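Local coordinates for protein lantibiotic dehydratase (Microbispora corallina, PDB 5EHK) that probably dehydrates serine and threonine residues of a peptide precursor in a glutamyl-tRNA-dependent step of NAI-107 biosynthesis, at residues A231-P235 against V236-I240; Q255-A258 against Q259-L263. One frame throughout, in Å; residues are numbered along the deposited sequence.

How the contacts relate
Contact 1 (231-240) and contact 2 (255-263) follow each other along the chain, their centres about 13 Å apart. Contact 1 runs from strand 228-232, an outermost strand of a three-stranded antiparallel sheet, into helix 235-243; contact 2 closes helix 250-260. One marks where a helix starts, the other where the next helix stops, and they touch: Val236 CG1 lies 3.6 Å from Val257 CG1, and the Phe261 ring packs on Pro235 and Glu239. A three-stranded sheet followed by helices 235-243, 250-260 and 267-278, with a two-residue strand 248-249 between the first two, is consistent with the winged-helix peptide-recognition module known from lantibiotic dehydratases.

Contact 1 of 2, residues A231-P235 against V236-I240; sequences ARRSP and VVAEI
Ser234 meets the first turn of helix 235-243 with two groups at once, its hydroxyl and its carbonyl. Ser234 O takes the N-H of Ala238 at 2.9 Å, which is the first i to i+4 bond of the helix, and Pro235 O takes that of Glu239 at 3.1 Å. The hydroxyl adds a third link. With OG set between the backbone N and the carbonyl carbon (chi1 56°), it reaches across to the amide of Val237, and Val237 N lies 3.4 Å from Ser234 OG. The bond is weak in length but fairly straight, 159° at the hydrogen; Ser234 occupies the N-cap position, and this is its capping bond.

Methyl groups pack round this polar start. The two methyls of Val237 fold back over the incoming chain: CG2 sits beside the capping hydroxyl, while CG1 comes within 4.0 Å of Arg233 CA and lies equally close to Arg232 O. Farther out, the Arg233 chain runs extended from CG to NE, its CG anti to the backbone N (chi1 -177°). That course carries the guanidinium past Ala238, whose CB stands 3.5 Å above one face, offset toward the rim, with Arg233 NH2 at 3.8 Å from Ala238 CB. This is apolar contact against a flat charged group.

Beyond the turn, Val237 also packs on Met275 of helix 267-278, and Ile240 on Leu272 and Met275. Arg232, just before the turn, forms a salt bridge with Asp207 and so ties the end of the strand to the hairpin before it.

The general principle is N-capping: amides of a first turn lack carbonyls from a preceding turn, and here a serine hydroxyl offers the amide of Val237 a weak, long bond as the chain passes from strand to helix.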
# COMPACT_ATOMS: atom_id res chain seq x y z
N ALA A 231 -30.04 21.89 -6.72
CA ALA A 231 -31.20 22.79 -6.72
C ALA A 231 -31.49 23.29 -5.31
O ALA A 231 -31.26 22.57 -4.34
CB ALA A 231 -32.41 22.08 -7.28
N ARG A 232 -31.99 24.52 -5.17
CA ARG A 232 -32.44 24.99 -3.86
C ARG A 232 -33.74 24.28 -3.46
O ARG A 232 -34.67 24.17 -4.25
CB ARG A 232 -32.64 26.50 -3.83
CG ARG A 232 -33.11 27.02 -2.46
CD ARG A 232 -33.38 28.52 -2.45
NE ARG A 232 -32.23 29.30 -2.91
CZ ARG A 232 -31.26 29.79 -2.13
NH1 ARG A 232 -31.29 29.59 -0.81
NH2 ARG A 232 -30.26 30.49 -2.66
N ARG A 233 -33.80 23.83 -2.21
CA ARG A 233 -34.95 23.05 -1.74
C ARG A 233 -35.99 23.93 -1.03
O ARG A 233 -36.06 23.98 0.19
CB ARG A 233 -34.49 21.92 -0.82
CG ARG A 233 -35.58 21.01 -0.33
CD ARG A 233 -34.98 19.88 0.50
NE ARG A 233 -36.01 19.00 1.06
CZ ARG A 233 -36.44 19.10 2.31
NH1 ARG A 233 -35.94 20.04 3.08
NH2 ARG A 233 -37.38 18.29 2.76
N SER A 234 -36.78 24.64 -1.82
CA SER A 234 -37.82 25.51 -1.30
C SER A 234 -38.97 24.66 -0.78
O SER A 234 -38.97 23.45 -0.96
CB SER A 234 -38.31 26.42 -2.44
OG SER A 234 -38.76 25.66 -3.55
N PRO A 235 -39.94 25.29 -0.09
CA PRO A 235 -41.09 24.51 0.39
C PRO A 235 -41.92 23.88 -0.72
O PRO A 235 -42.50 22.83 -0.51
CB PRO A 235 -41.93 25.55 1.14
CG PRO A 235 -41.01 26.61 1.50
CD PRO A 235 -39.90 26.64 0.50
N VAL A 236 -42.01 24.54 -1.87
CA VAL A 236 -42.79 24.01 -2.99
C VAL A 236 -42.09 22.78 -3.58
O VAL A 236 -42.71 21.75 -3.84
CB VAL A 236 -42.98 25.02 -4.11
CG1 VAL A 236 -44.16 24.59 -4.99
CG2 VAL A 236 -43.23 26.39 -3.53
N VAL A 237 -40.79 22.96 -3.82
CA VAL A 237 -39.89 21.90 -4.26
C VAL A 237 -39.93 20.68 -3.32
O VAL A 237 -40.03 19.54 -3.80
CB VAL A 237 -38.43 22.44 -4.40
CG1 VAL A 237 -37.41 21.31 -4.39
CG2 VAL A 237 -38.29 23.31 -5.65
N ALA A 238 -39.90 20.90 -2.01
CA ALA A 238 -39.90 19.79 -1.05
C ALA A 238 -41.24 19.04 -1.02
O ALA A 238 -41.26 17.80 -0.91
CB ALA A 238 -39.54 20.26 0.33
N GLU A 239 -42.34 19.79 -1.14
CA GLU A 239 -43.69 19.21 -1.17
C GLU A 239 -43.89 18.34 -2.41
O GLU A 239 -44.55 17.29 -2.36
CB GLU A 239 -44.74 20.32 -1.15
CG GLU A 239 -46.17 19.81 -1.03
CD GLU A 239 -46.53 19.43 0.39
OE1 GLU A 239 -45.80 19.83 1.32
OE2 GLU A 239 -47.54 18.71 0.59
N ILE A 240 -43.32 18.79 -3.52
CA ILE A 240 -43.43 18.07 -4.78
C ILE A 240 -42.74 16.73 -4.61
O ILE A 240 -43.34 15.67 -4.84
CB ILE A 240 -42.80 18.88 -5.93
CG1 ILE A 240 -43.71 20.05 -6.31
CG2 ILE A 240 -42.55 17.98 -7.12
CD1 ILE A 240 -43.16 20.96 -7.37

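Contact 2 of 2, residues Q255-A258 against Q259-L263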
# COMPACT_ATOMS: atom_id res chain seq x y z
N GLN A 255 -51.99 19.94 -9.23
CA GLN A 255 -53.18 20.62 -8.71
C GLN A 255 -53.17 20.71 -7.18
O GLN A 255 -53.52 21.75 -6.62
CB GLN A 255 -54.47 19.95 -9.20
CG GLN A 255 -55.17 20.70 -10.33
CD GLN A 255 -55.98 19.77 -11.23
OE1 GLN A 255 -56.32 18.65 -10.85
NE2 GLN A 255 -56.28 20.24 -12.44
N SER A 256 -52.76 19.63 -6.52
CA SER A 256 -52.69 19.65 -5.06
C SER A 256 -51.68 20.68 -4.55
O SER A 256 -51.99 21.44 -3.63
CB SER A 256 -52.39 18.27 -4.53
OG SER A 256 -53.49 17.43 -4.81
N VAL A 257 -50.50 20.72 -5.17
CA VAL A 257 -49.45 21.67 -4.79
C VAL A 257 -49.90 23.12 -5.01
O VAL A 257 -49.57 24.01 -4.22
CB VAL A 257 -48.11 21.40 -5.54
CG1 VAL A 257 -47.06 22.45 -5.20
CG2 VAL A 257 -47.58 20.01 -5.21
N ALA A 258 -50.66 23.35 -6.07
CA ALA A 258 -51.22 24.66 -6.34
C ALA A 258 -52.18 25.11 -5.24
O ALA A 258 -52.21 26.28 -4.88
CB ALA A 258 -51.94 24.65 -7.67
N GLN A 259 -52.98 24.17 -4.74
CA GLN A 259 -53.91 24.47 -3.65
C GLN A 259 -53.17 24.84 -2.37
O GLN A 259 -53.21 25.99 -1.93
CB GLN A 259 -54.84 23.28 -3.40
CG GLN A 259 -55.93 23.11 -4.45
CD GLN A 259 -56.90 22.01 -4.08
OE1 GLN A 259 -56.57 21.11 -3.30
NE2 GLN A 259 -58.11 22.07 -4.63
N ARG A 260 -52.50 23.83 -1.80
CA ARG A 260 -51.71 23.96 -0.57
C ARG A 260 -50.90 25.25 -0.49
O ARG A 260 -50.85 25.90 0.55
CB ARG A 260 -50.79 22.73 -0.41
CG ARG A 260 -49.54 22.96 0.46
CD ARG A 260 -49.79 22.67 1.94
NE ARG A 260 -48.65 23.03 2.77
CZ ARG A 260 -48.36 24.28 3.12
NH1 ARG A 260 -49.13 25.28 2.72
NH2 ARG A 260 -47.31 24.54 3.88
N PHE A 261 -50.28 25.63 -1.60
CA PHE A 261 -49.46 26.82 -1.63
C PHE A 261 -50.20 28.02 -2.23
O PHE A 261 -49.61 29.08 -2.45
CB PHE A 261 -48.16 26.54 -2.39
CG PHE A 261 -47.23 25.58 -1.70
CD1 PHE A 261 -46.27 26.05 -0.81
CD2 PHE A 261 -47.28 24.23 -1.96
CE1 PHE A 261 -45.38 25.18 -0.17
CE2 PHE A 261 -46.40 23.35 -1.33
CZ PHE A 261 -45.44 23.83 -0.43
N GLU A 262 -51.48 27.82 -2.53
CA GLU A 262 -52.34 28.83 -3.17
C GLU A 262 -51.63 29.48 -4.36
O GLU A 262 -51.29 30.65 -4.33
CB GLU A 262 -52.86 29.87 -2.17
CG GLU A 262 -53.89 29.27 -1.19
CD GLU A 262 -54.09 30.08 0.09
OE1 GLU A 262 -53.44 31.14 0.26
OE2 GLU A 262 -54.87 29.63 0.96
N LEU A 263 -51.39 28.68 -5.40
CA LEU A 263 -50.69 29.13 -6.60
C LEU A 263 -51.45 28.78 -7.90
O LEU A 263 -52.37 27.95 -7.89
CB LEU A 263 -49.27 28.53 -6.63
CG LEU A 263 -48.14 29.13 -5.78
CD1 LEU A 263 -46.95 28.17 -5.67
CD2 LEU A 263 -47.67 30.45 -6.39
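Phe261 lies alongside Val257, one turn earlier in helix 250-260, the two side chains pointing the same way. Phe261 CD2 comes within 3.7 Å of Val257 CG1, and CE2 follows beside the same methyl. With CG beside its own backbone N and anti to the carbonyl carbon (chi1 -68°), the ring is set beside Val257, and Val257 O meets its edge in the ring plane. The same carbonyl also accepts the N-H of Phe261 at 3.2 Å, so the oxygen that takes the backbone N-H also lies against the ring edge.

Upstream, the pattern is ordinary helix: Gln259 N bonds to Gln255 O, and Arg260 N to Ser256 O, each at 3.1 Å. It breaks at Glu262, whose phi turns positive (46°) and reverses the chain. Two bonds close the last turn. Leu263 N donates to Ala258 O, five residues back, at 2.6 Å, in the carbonyl plane and on a lone pair, while Glu262 N reaches Gln259 O. Together they form a Schellman motif.

The C-terminal carbonyls of a helix have no following turn to supply N-H groups; here those of Ala258 and Gln259 are met by amides from the reversing chain, while Phe261, just before the reversal, keeps its ring on the helix side that faces helix 235-243.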